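Local coordinates for putative heme binding protein (Tannerella forsythia, PDB 6EU8) that probably binds heme as a member of the HmuY-like family, here in its heme-free form, at residues Glu23-Val28 against His38-Glu43; Ile78-Gly83 against Phe160-Lys165; Asp103-Val108 against Asn137-Thr142; Asp166-Lys171 against Tyr191-Lys196. All coordinates share one frame; numbering follows the deposited sequence. Where two conformers were deposited one is given.

Contact 1: Glu23-Val28 against His38-Glu43; sequences EMWTYV and HRDFSE
The end of a beta hairpin joins W25 to H38 and D40, where strand 24-28 pairs with strand 35-39. W25 and H38 form an antiparallel hydrogen-bonded pair. W25 N to H38 O is 3.0 Å, and H38 N bonds back to W25 O. M24 and R39 form the next, non-hydrogen-bonded pair. One more bond, D40 N to E23 O at 2.9 Å, lies in the carbonyl plane. It extends the pairing beyond M24 and R39, from D40 just after its strand to E23 just before its own.

The indole of W25 and the carboxylate of D40 lie side by side and point the same way, their planes 28° apart. W25 NE1 donates a hydrogen bond to D40 OD2 at 3.0 Å, in the plane of the ring. OD2 accepts on its anti lone pair. D40 CG is anti to the backbone N (chi1 177°), which brings the carboxylate alongside the indole. D40 OD1 takes S42 N in an Asx turn and also S42 OG at 2.7 Å, and W44 NE1 is a further partner. Both carboxylate oxygens are thus tied down.

Y27 crosses H38 at about a right angle, its CD1 4.1 Å from H38 CD2 at the imidazole edge. Y27 OH reaches F41 CE2 at 3.5 Å. A water links Y27 OH to H38 O. The imidazole NE2 bonds to E36. The arrangement is that of an antiparallel beta hairpin whose second strand leaves through an Asx turn.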
# COMPACT_ATOMS: atom_id res chain seq x y z
N GLU A 23 -7.53 -4.66 -9.75
CA GLU A 23 -8.85 -4.17 -9.33
C GLU A 23 -8.99 -3.90 -7.84
O GLU A 23 -9.96 -3.23 -7.47
CB GLU A 23 -9.97 -5.16 -9.73
CG GLU A 23 -10.06 -5.45 -11.23
CD GLU A 23 -9.26 -6.68 -11.67
OE1 GLU A 23 -8.27 -7.10 -11.01
OE2 GLU A 23 -9.64 -7.22 -12.74
N MET A 24 -8.08 -4.44 -6.99
CA MET A 24 -8.32 -4.58 -5.57
C MET A 24 -7.39 -3.78 -4.66
O MET A 24 -6.25 -3.48 -5.02
CB MET A 24 -8.18 -6.05 -5.15
CG MET A 24 -9.01 -7.09 -5.89
SD MET A 24 -10.76 -6.82 -5.59
CE MET A 24 -11.53 -7.89 -6.81
N TRP A 25 -7.91 -3.44 -3.48
CA TRP A 25 -7.12 -3.04 -2.33
C TRP A 25 -7.26 -4.08 -1.21
O TRP A 25 -8.36 -4.57 -0.99
CB TRP A 25 -7.59 -1.71 -1.78
CG TRP A 25 -7.29 -0.49 -2.61
CD1 TRP A 25 -8.10 0.09 -3.52
CD2 TRP A 25 -6.12 0.33 -2.54
NE1 TRP A 25 -7.50 1.21 -4.06
CE2 TRP A 25 -6.28 1.37 -3.46
CE3 TRP A 25 -4.93 0.26 -1.80
CZ2 TRP A 25 -5.33 2.37 -3.62
CZ3 TRP A 25 -3.98 1.22 -1.99
CH2 TRP A 25 -4.18 2.26 -2.89
N THR A 26 -6.19 -4.36 -0.47
CA THR A 26 -6.26 -5.16 0.77
C THR A 26 -5.97 -4.25 1.96
O THR A 26 -4.87 -3.67 2.06
CB THR A 26 -5.31 -6.37 0.71
OG1 THR A 26 -5.70 -7.20 -0.40
CG2 THR A 26 -5.40 -7.22 1.97
N TYR A 27 -6.96 -4.12 2.87
CA TYR A 27 -6.89 -3.27 4.07
C TYR A 27 -6.37 -4.11 5.25
O TYR A 27 -6.86 -5.22 5.46
CB TYR A 27 -8.30 -2.66 4.35
CG TYR A 27 -8.84 -1.86 3.18
CD1 TYR A 27 -9.58 -2.46 2.14
CD2 TYR A 27 -8.57 -0.50 3.05
CE1 TYR A 27 -10.04 -1.72 1.05
CE2 TYR A 27 -9.02 0.24 1.95
CZ TYR A 27 -9.76 -0.38 0.95
OH TYR A 27 -10.21 0.35 -0.15
N VAL A 28 -5.37 -3.60 5.97
CA VAL A 28 -4.62 -4.37 6.99
C VAL A 28 -4.67 -3.70 8.36
O VAL A 28 -4.28 -2.54 8.51
CB VAL A 28 -3.12 -4.54 6.60
CG1 VAL A 28 -2.35 -5.45 7.59
CG2 VAL A 28 -2.97 -5.08 5.17
N HIS A 38 -11.24 -5.56 -1.02
CA HIS A 38 -12.40 -5.00 -1.73
C HIS A 38 -11.97 -4.34 -3.04
O HIS A 38 -10.88 -3.76 -3.12
CB HIS A 38 -13.10 -3.91 -0.93
CG HIS A 38 -13.65 -4.37 0.38
ND1 HIS A 38 -14.91 -4.92 0.50
CD2 HIS A 38 -13.11 -4.39 1.62
CE1 HIS A 38 -15.13 -5.23 1.77
NE2 HIS A 38 -14.05 -4.93 2.47
N ARG A 39 -12.82 -4.42 -4.05
CA ARG A 39 -12.63 -3.72 -5.31
C ARG A 39 -12.56 -2.20 -5.07
O ARG A 39 -13.33 -1.65 -4.28
CB ARG A 39 -13.80 -4.04 -6.27
CG ARG A 39 -13.75 -3.39 -7.65
CD ARG A 39 -14.99 -3.77 -8.47
NE ARG A 39 -15.08 -3.16 -9.80
CZ ARG A 39 -15.42 -1.90 -10.05
NH1 ARG A 39 -15.69 -1.10 -9.05
NH2 ARG A 39 -15.47 -1.45 -11.30
N ASP A 40 -11.60 -1.54 -5.72
CA ASP A 40 -11.46 -0.06 -5.66
C ASP A 40 -12.81 0.63 -5.84
O ASP A 40 -13.58 0.23 -6.73
CB ASP A 40 -10.40 0.39 -6.69
CG ASP A 40 -10.23 1.89 -6.75
OD1 ASP A 40 -11.08 2.55 -7.39
OD2 ASP A 40 -9.23 2.41 -6.17
N PHE A 41 -13.08 1.65 -5.00
CA PHE A 41 -14.40 2.33 -4.91
C PHE A 41 -14.59 3.58 -5.79
O PHE A 41 -15.66 4.21 -5.75
CB PHE A 41 -14.72 2.71 -3.41
CG PHE A 41 -14.66 1.54 -2.44
CD1 PHE A 41 -15.51 0.46 -2.58
CD2 PHE A 41 -13.75 1.52 -1.40
CE1 PHE A 41 -15.47 -0.61 -1.69
CE2 PHE A 41 -13.68 0.42 -0.52
CZ PHE A 41 -14.54 -0.64 -0.68
N SER A 42 -13.60 3.94 -6.62
CA SER A 42 -13.70 5.14 -7.43
C SER A 42 -14.50 4.89 -8.74
O SER A 42 -14.75 3.75 -9.11
CB SER A 42 -12.30 5.68 -7.72
OG SER A 42 -11.60 4.89 -8.64
N GLU A 43 -14.86 5.97 -9.43
CA GLU A 43 -15.34 5.84 -10.80
C GLU A 43 -14.11 5.48 -11.68
O GLU A 43 -13.08 6.14 -11.60
CB GLU A 43 -16.03 7.11 -11.31
CG GLU A 43 -16.56 6.95 -12.72
CD GLU A 43 -17.33 8.16 -13.19
OE1 GLU A 43 -16.71 9.14 -13.68
OE2 GLU A 43 -18.58 8.13 -12.99
O HOH W 1 -11.26 -1.03 -2.28

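Contact 2: Ile78-Gly83 against Phe160-Lys165; sequences IRTNEG and FVVKFK
N81 and K165 cross at a slant, the lysine chain passing over the end of the amide. K165 CE lies 3.6 Å from N81 ND2, and K165 CD lies 3.6 Å from N81 O. K165 CG sits between its backbone N and carbonyl carbon (chi1 69°), and this turns the chain along the 81-82 backbone. ND2 itself bonds to W69 O.

T80 and V162 meet methyl to methyl, T80 CG2 to V162 CG1 at 3.8 Å. The other branch of T80 faces polar partners. T80 OG1 accepts from G83 N at 2.9 Å in an ST motif and is also bonded to D107. This holds the turn that brings G83 to strand 160-163, with G83 CA 3.3 Å from K163 O.

Waters carry the polar part of the contact. One receives from K165 N and donates to N81 O at 2.6 Å. A second donates to N81 OD1 and E82 OE2 and accepts from K165 NZ. E82 OE2 and K165 NZ stay 5.2 Å apart. The segments are therefore joined by apolar packing and bridging water. The charges of E82 and K165 do not touch but share a water, so any attraction between them is probably moderate.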
# COMPACT_ATOMS: atom_id res chain seq x y z
N ILE A 78 1.11 1.66 -1.71
CA ILE A 78 0.82 1.54 -0.26
C ILE A 78 0.20 2.85 0.19
O ILE A 78 0.75 3.95 -0.11
CB ILE A 78 2.09 1.34 0.61
CG1 ILE A 78 3.05 0.35 -0.02
CG2 ILE A 78 1.70 0.91 2.02
CD1 ILE A 78 2.54 -1.03 -0.08
N ARG A 79 -0.96 2.77 0.86
CA ARG A 79 -1.55 3.96 1.50
C ARG A 79 -1.78 3.68 2.99
O ARG A 79 -1.65 2.56 3.46
CB ARG A 79 -2.86 4.38 0.84
CG ARG A 79 -4.01 3.41 1.06
CD ARG A 79 -5.35 3.98 0.68
NE ARG A 79 -5.79 5.00 1.64
CZ ARG A 79 -7.04 5.38 1.83
NH1 ARG A 79 -8.05 4.84 1.13
NH2 ARG A 79 -7.29 6.31 2.77
N THR A 80 -2.16 4.75 3.69
CA THR A 80 -2.52 4.68 5.11
C THR A 80 -3.98 5.10 5.31
O THR A 80 -4.62 5.61 4.39
CB THR A 80 -1.60 5.61 5.95
OG1 THR A 80 -1.89 6.99 5.68
CG2 THR A 80 -0.13 5.32 5.69
N ASN A 81 -4.47 4.91 6.55
CA ASN A 81 -5.84 5.36 6.91
C ASN A 81 -5.74 6.72 7.59
O ASN A 81 -5.81 6.82 8.83
CB ASN A 81 -6.53 4.31 7.81
CG ASN A 81 -8.00 4.60 8.02
OD1 ASN A 81 -8.54 5.54 7.44
ND2 ASN A 81 -8.65 3.78 8.83
N GLU A 82 -5.58 7.77 6.79
CA GLU A 82 -5.29 9.14 7.27
C GLU A 82 -4.08 9.19 8.22
O GLU A 82 -4.11 9.86 9.28
CB GLU A 82 -6.56 9.77 7.91
CG GLU A 82 -7.73 9.96 6.96
CD GLU A 82 -8.99 10.40 7.69
OE1 GLU A 82 -8.90 11.35 8.49
OE2 GLU A 82 -10.05 9.78 7.52
N GLY A 83 -3.02 8.49 7.86
CA GLY A 83 -1.75 8.47 8.58
C GLY A 83 -0.64 9.25 7.93
O GLY A 83 -0.86 10.03 7.01
N PHE A 160 10.79 1.84 7.75
CA PHE A 160 9.80 2.92 7.73
C PHE A 160 9.10 3.05 9.09
O PHE A 160 8.95 2.06 9.81
CB PHE A 160 8.73 2.71 6.61
CG PHE A 160 9.30 2.72 5.21
CD1 PHE A 160 9.83 1.56 4.67
CD2 PHE A 160 9.30 3.86 4.46
CE1 PHE A 160 10.41 1.55 3.37
CE2 PHE A 160 9.85 3.87 3.17
CZ PHE A 160 10.40 2.71 2.62
N VAL A 161 8.72 4.27 9.43
CA VAL A 161 7.85 4.50 10.59
C VAL A 161 6.58 5.20 10.12
O VAL A 161 6.63 6.21 9.42
CB VAL A 161 8.55 5.29 11.71
CG1 VAL A 161 7.57 5.43 12.89
CG2 VAL A 161 9.84 4.57 12.17
N VAL A 162 5.44 4.65 10.52
CA VAL A 162 4.13 5.18 10.17
C VAL A 162 3.36 5.51 11.46
O VAL A 162 3.23 4.64 12.32
CB VAL A 162 3.31 4.18 9.34
CG1 VAL A 162 2.09 4.85 8.74
CG2 VAL A 162 4.15 3.56 8.21
N LYS A 163 2.84 6.74 11.52
CA LYS A 163 1.98 7.22 12.63
C LYS A 163 0.53 7.18 12.19
O LYS A 163 0.20 7.70 11.09
CB LYS A 163 2.30 8.69 12.98
CG LYS A 163 3.70 8.95 13.50
CD LYS A 163 4.14 10.42 13.39
CE LYS A 163 3.53 11.32 14.44
NZ LYS A 163 4.37 12.54 14.59
N PHE A 164 -0.35 6.62 13.05
CA PHE A 164 -1.77 6.40 12.71
C PHE A 164 -2.73 7.37 13.41
O PHE A 164 -2.33 8.08 14.34
CB PHE A 164 -2.14 4.94 12.98
CG PHE A 164 -1.29 3.97 12.20
CD1 PHE A 164 -1.39 3.94 10.81
CD2 PHE A 164 -0.37 3.15 12.83
CE1 PHE A 164 -0.58 3.09 10.07
CE2 PHE A 164 0.43 2.27 12.09
CZ PHE A 164 0.33 2.26 10.70
N LYS A 165 -3.97 7.42 12.90
CA LYS A 165 -4.95 8.44 13.30
C LYS A 165 -5.36 8.38 14.77
O LYS A 165 -5.81 9.40 15.31
CB LYS A 165 -6.19 8.42 12.40
CG LYS A 165 -7.09 7.21 12.53
CD LYS A 165 -8.22 7.23 11.52
CE LYS A 165 -9.11 6.00 11.68
NZ LYS A 165 -10.54 6.30 11.35
O HOH W 2 -4.40 5.67 10.73
O HOH W 3 -10.47 7.07 8.50
O HOH W 4 -11.66 4.08 9.13

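Contact 3: Asp103-Val108 against Asn137-Thr142; sequences DYKKDV and NPVLKT
The backbones come closest at D107 and N137, with their CA atoms 4.2 Å apart, and part to 6.7 Å between the CA atoms of K105 and V139.

N137 supplies both hydrogen bonds between the segments. Its ND2 donates to D107 OD1 at 2.9 Å and to K105 O at 3.0 Å. Both acceptors lie in or near the amide plane, so both N-H groups are used and the rotation of the amide is fixed. D107 OD1 takes its bond on the anti lone pair, with the carboxylate turned 75° from the amide. The donor stands above the carbonyl plane of K105. A chi1 of -169° swings the N137 amide away from its own backbone N and across to segment 103-108.

The other end of the same amide faces its own chain. N137 OD1 accepts from L140 N at 3.0 Å on a lone pair, an Asx motif that leads into the 3-10 segment. A weak bond comes from V139 N.

Packing contacts flank the amide. V139 CG2 touches K105 CG at 3.5 Å, the two side chains crossing at about a right angle. P138 CD rests against K106 O, and P138 CG meets V108 CG1.

K105 pairs through its backbone with A85 of strand 84-87, and N137 with I78 of strand 77-80. L140 packs on A85, on F160 of strand 160-163, and on I78 and T80, placing the turn against three strands.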
# COMPACT_ATOMS: atom_id res chain seq x y z
N ASP A 103 10.18 14.57 9.33
CA ASP A 103 9.27 15.23 8.40
C ASP A 103 8.29 14.20 7.79
O ASP A 103 8.47 13.74 6.65
CB ASP A 103 10.08 15.93 7.31
CG ASP A 103 9.22 16.78 6.37
OD1 ASP A 103 8.10 17.19 6.74
OD2 ASP A 103 9.69 17.04 5.24
N TYR A 104 7.25 13.89 8.56
CA TYR A 104 6.25 12.89 8.18
C TYR A 104 5.38 13.40 7.04
O TYR A 104 4.98 14.57 7.03
CB TYR A 104 5.41 12.51 9.40
CG TYR A 104 6.17 11.65 10.40
CD1 TYR A 104 7.00 12.22 11.39
CD2 TYR A 104 6.05 10.27 10.39
CE1 TYR A 104 7.69 11.43 12.29
CE2 TYR A 104 6.74 9.47 11.28
CZ TYR A 104 7.56 10.06 12.25
OH TYR A 104 8.24 9.24 13.13
N LYS A 105 5.10 12.53 6.06
CA LYS A 105 4.24 12.85 4.93
C LYS A 105 2.92 12.07 4.91
O LYS A 105 2.90 10.83 5.07
CB LYS A 105 4.98 12.56 3.62
CG LYS A 105 6.31 13.26 3.43
CD LYS A 105 6.12 14.77 3.56
CE LYS A 105 7.33 15.52 3.02
NZ LYS A 105 6.97 16.95 2.90
N LYS A 106 1.83 12.81 4.72
CA LYS A 106 0.48 12.25 4.58
C LYS A 106 0.27 11.72 3.14
O LYS A 106 1.05 12.00 2.24
CB LYS A 106 -0.60 13.30 4.89
CG LYS A 106 -0.63 13.76 6.35
CD LYS A 106 -1.39 15.07 6.50
CE LYS A 106 -1.11 15.72 7.85
NZ LYS A 106 -1.51 14.85 8.99
N ASP A 107 -0.78 10.93 2.98
CA ASP A 107 -1.13 10.39 1.64
C ASP A 107 -1.53 11.52 0.69
O ASP A 107 -2.07 12.57 1.14
CB ASP A 107 -2.28 9.41 1.72
CG ASP A 107 -1.97 8.14 2.49
OD1 ASP A 107 -0.90 7.97 3.13
OD2 ASP A 107 -2.89 7.32 2.50
N VAL A 108 -1.29 11.32 -0.61
CA VAL A 108 -1.68 12.27 -1.66
C VAL A 108 -2.74 11.64 -2.57
O VAL A 108 -2.81 10.42 -2.67
CB VAL A 108 -0.49 12.77 -2.50
CG1 VAL A 108 0.54 13.46 -1.58
CG2 VAL A 108 0.18 11.66 -3.31
N ASN A 137 0.61 6.82 -0.46
CA ASN A 137 1.59 7.52 0.37
C ASN A 137 2.91 7.66 -0.39
O ASN A 137 3.48 6.64 -0.83
CB ASN A 137 1.83 6.80 1.69
CG ASN A 137 2.62 7.66 2.65
OD1 ASN A 137 3.84 7.67 2.63
ND2 ASN A 137 1.91 8.45 3.44
N PRO A 138 3.42 8.91 -0.57
CA PRO A 138 4.61 9.12 -1.41
C PRO A 138 5.93 8.67 -0.75
O PRO A 138 6.92 8.48 -1.46
CB PRO A 138 4.59 10.63 -1.64
CG PRO A 138 3.92 11.18 -0.44
CD PRO A 138 2.87 10.18 -0.08
N VAL A 139 5.96 8.54 0.59
CA VAL A 139 7.10 7.98 1.30
C VAL A 139 7.09 6.44 1.20
O VAL A 139 8.07 5.83 0.77
CB VAL A 139 7.18 8.47 2.78
CG1 VAL A 139 8.20 7.67 3.60
CG2 VAL A 139 7.50 9.98 2.82
N LEU A 140 5.96 5.81 1.52
CA LEU A 140 5.91 4.35 1.48
C LEU A 140 6.12 3.81 0.07
O LEU A 140 6.60 2.71 -0.06
CB LEU A 140 4.62 3.83 2.11
CG LEU A 140 4.50 4.13 3.62
CD1 LEU A 140 3.09 3.83 4.13
CD2 LEU A 140 5.56 3.41 4.42
N LYS A 141 5.82 4.60 -0.96
CA LYS A 141 6.03 4.16 -2.38
C LYS A 141 7.49 3.80 -2.63
O LYS A 141 7.79 2.92 -3.45
CB LYS A 141 5.61 5.29 -3.32
CG LYS A 141 5.57 4.94 -4.82
CD LYS A 141 5.37 6.21 -5.66
CE LYS A 141 5.74 6.01 -7.12
NZ LYS A 141 4.61 5.47 -7.89
N THR A 142 8.39 4.45 -1.90
CA THR A 142 9.82 4.18 -2.05
C THR A 142 10.32 2.83 -1.52
O THR A 142 11.53 2.54 -1.64
CB THR A 142 10.68 5.31 -1.47
OG1 THR A 142 10.68 5.28 -0.03
CG2 THR A 142 10.23 6.67 -1.99

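Contact 4: Asp166-Lys171 against Tyr191-Lys196; sequences DGSYAK and YEFQPK
Y169, A170 and K171 pair with Q194, F193 and E192 in an antiparallel beta hairpin formed by strands 169-178 and 184-194. The axes of strands 169-171 and 191-194 approach to 4.6 Å, with their directions 160° apart.

Backbone hydrogen bonds set the register. K171 and E192 exchange two, as do Y169 and Q194. Of the latter, Q194 N to Y169 O is short at 2.8 Å, while Y169 N to Q194 O is weak. A170 and F193 form the non-hydrogen-bonded pair between them.

Packing differs on the two faces. On the face of Y169 and Q194, Q194 CB sits over the tyrosine ring in a CH-pi contact, 3.8 Å from its centroid. With chi1 at 62°, the Y169 ring is folded back over its own backbone and comes alongside the glutamine. On the face of A170 and F193, A170 CB meets the edge of the phenyl ring. The F193 CZ atom of that ring comes within 3.4 Å of S168 CB, and H70 meets the ring from outside the hairpin.

Charged groups play a smaller part. K171 NZ and E192 OE1 make a long salt bridge of 3.8 Å, with a water between them. K171 NZ also bonds to V96 O. D166 OD1 accepts from S168 N in an Asx turn just before the strand. Beside it, K196 NZ donates to G167 O at 3.0 Å from above the carbonyl plane.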
# COMPACT_ATOMS: atom_id res chain seq x y z
N ASP A 166 -5.19 7.22 15.40
CA ASP A 166 -5.40 7.07 16.86
C ASP A 166 -4.17 7.33 17.78
O ASP A 166 -4.25 7.15 19.00
CB ASP A 166 -6.05 5.70 17.18
CG ASP A 166 -5.10 4.53 17.00
OD1 ASP A 166 -4.11 4.69 16.25
OD2 ASP A 166 -5.37 3.46 17.60
N GLY A 167 -3.04 7.77 17.22
CA GLY A 167 -1.80 7.92 17.99
C GLY A 167 -0.88 6.70 18.08
O GLY A 167 0.26 6.83 18.56
N SER A 168 -1.34 5.54 17.62
CA SER A 168 -0.46 4.38 17.50
C SER A 168 0.59 4.64 16.43
O SER A 168 0.56 5.67 15.74
CB SER A 168 -1.26 3.12 17.16
OG SER A 168 -2.15 2.75 18.20
N TYR A 169 1.56 3.75 16.35
CA TYR A 169 2.59 3.80 15.30
C TYR A 169 3.24 2.44 15.09
O TYR A 169 3.17 1.57 15.94
CB TYR A 169 3.64 4.87 15.60
CG TYR A 169 4.43 4.65 16.87
CD1 TYR A 169 3.98 5.17 18.10
CD2 TYR A 169 5.66 3.99 16.85
CE1 TYR A 169 4.72 4.99 19.26
CE2 TYR A 169 6.39 3.79 18.02
CZ TYR A 169 5.92 4.29 19.21
OH TYR A 169 6.65 4.11 20.38
N ALA A 170 3.80 2.25 13.89
CA ALA A 170 4.55 1.02 13.58
C ALA A 170 5.87 1.33 12.90
O ALA A 170 6.01 2.30 12.14
CB ALA A 170 3.74 0.10 12.71
N LYS A 171 6.84 0.47 13.22
CA LYS A 171 8.07 0.29 12.43
C LYS A 171 7.81 -0.84 11.46
O LYS A 171 7.36 -1.93 11.86
CB LYS A 171 9.23 -0.10 13.35
CG LYS A 171 9.48 0.87 14.50
CD LYS A 171 10.55 0.28 15.42
CE LYS A 171 10.43 0.76 16.85
NZ LYS A 171 11.46 0.03 17.66
N TYR A 191 6.84 -6.22 11.07
CA TYR A 191 6.56 -4.97 11.75
C TYR A 191 6.58 -5.04 13.29
O TYR A 191 6.44 -6.13 13.84
CB TYR A 191 5.21 -4.36 11.27
CG TYR A 191 4.00 -5.15 11.62
CD1 TYR A 191 3.53 -6.16 10.80
CD2 TYR A 191 3.28 -4.87 12.80
CE1 TYR A 191 2.37 -6.87 11.12
CE2 TYR A 191 2.16 -5.58 13.12
CZ TYR A 191 1.69 -6.55 12.29
OH TYR A 191 0.56 -7.25 12.62
N GLU A 192 6.72 -3.89 13.92
CA GLU A 192 6.57 -3.73 15.38
C GLU A 192 5.59 -2.56 15.61
O GLU A 192 5.92 -1.40 15.35
CB GLU A 192 7.94 -3.49 16.06
CG GLU A 192 8.93 -4.62 15.79
CD GLU A 192 10.18 -4.60 16.68
OE1 GLU A 192 10.45 -3.58 17.33
OE2 GLU A 192 10.91 -5.63 16.69
N PHE A 193 4.38 -2.88 16.08
CA PHE A 193 3.27 -1.91 16.26
C PHE A 193 3.11 -1.57 17.74
O PHE A 193 3.00 -2.49 18.53
CB PHE A 193 1.97 -2.54 15.74
CG PHE A 193 0.73 -1.69 15.93
CD1 PHE A 193 0.34 -0.76 14.98
CD2 PHE A 193 -0.07 -1.86 17.05
CE1 PHE A 193 -0.80 0.01 15.14
CE2 PHE A 193 -1.21 -1.11 17.22
CZ PHE A 193 -1.58 -0.16 16.27
N GLN A 194 3.09 -0.27 18.06
CA GLN A 194 2.83 0.22 19.44
C GLN A 194 1.35 0.68 19.58
O GLN A 194 1.04 1.78 19.11
CB GLN A 194 3.78 1.37 19.76
CG GLN A 194 3.58 1.96 21.17
CD GLN A 194 3.68 0.91 22.27
OE1 GLN A 194 4.75 0.36 22.52
NE2 GLN A 194 2.54 0.61 22.91
N PRO A 195 0.47 -0.13 20.25
CA PRO A 195 -0.92 0.31 20.47
C PRO A 195 -1.04 1.46 21.48
O PRO A 195 -0.15 1.64 22.33
CB PRO A 195 -1.64 -0.94 20.99
CG PRO A 195 -0.68 -2.07 20.87
CD PRO A 195 0.68 -1.48 20.82
N LYS A 196 -2.12 2.22 21.36
CA LYS A 196 -2.49 3.24 22.35
C LYS A 196 -3.74 2.75 23.09
O LYS A 196 -4.37 1.75 22.74
CB LYS A 196 -2.78 4.59 21.68
CG LYS A 196 -1.54 5.43 21.39
CD LYS A 196 -0.82 5.81 22.68
CE LYS A 196 -0.03 7.09 22.54
NZ LYS A 196 1.03 6.94 21.50
OXT LYS A 196 -4.14 3.37 24.08
O HOH W 5 -3.98 1.40 19.17
O HOH W 6 9.58 -1.67 18.77

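Overall arrangement
Contacts 1 and 4 each join two strands of a hairpin, but in different sheets: contact 1 in the four-stranded one, contact 4 in the large one. Contact 2 lies between these sheets, since strand 77-80 belongs to the first and strand 160-163 to the second. It touches every other contact: W25 packs on R79, and probable hydrogen bonds run from N137 N to I78 O and from V162 N to A170 O. Contact 3 lies at the surface, while the others are partly buried. Contacts 1 and 4 rest largely on backbone pairing. Contact 2 relies on methyl packing and water, and contact 3 on one asparagine amide. Contacts 1 and 4 have centres about 24 Å apart.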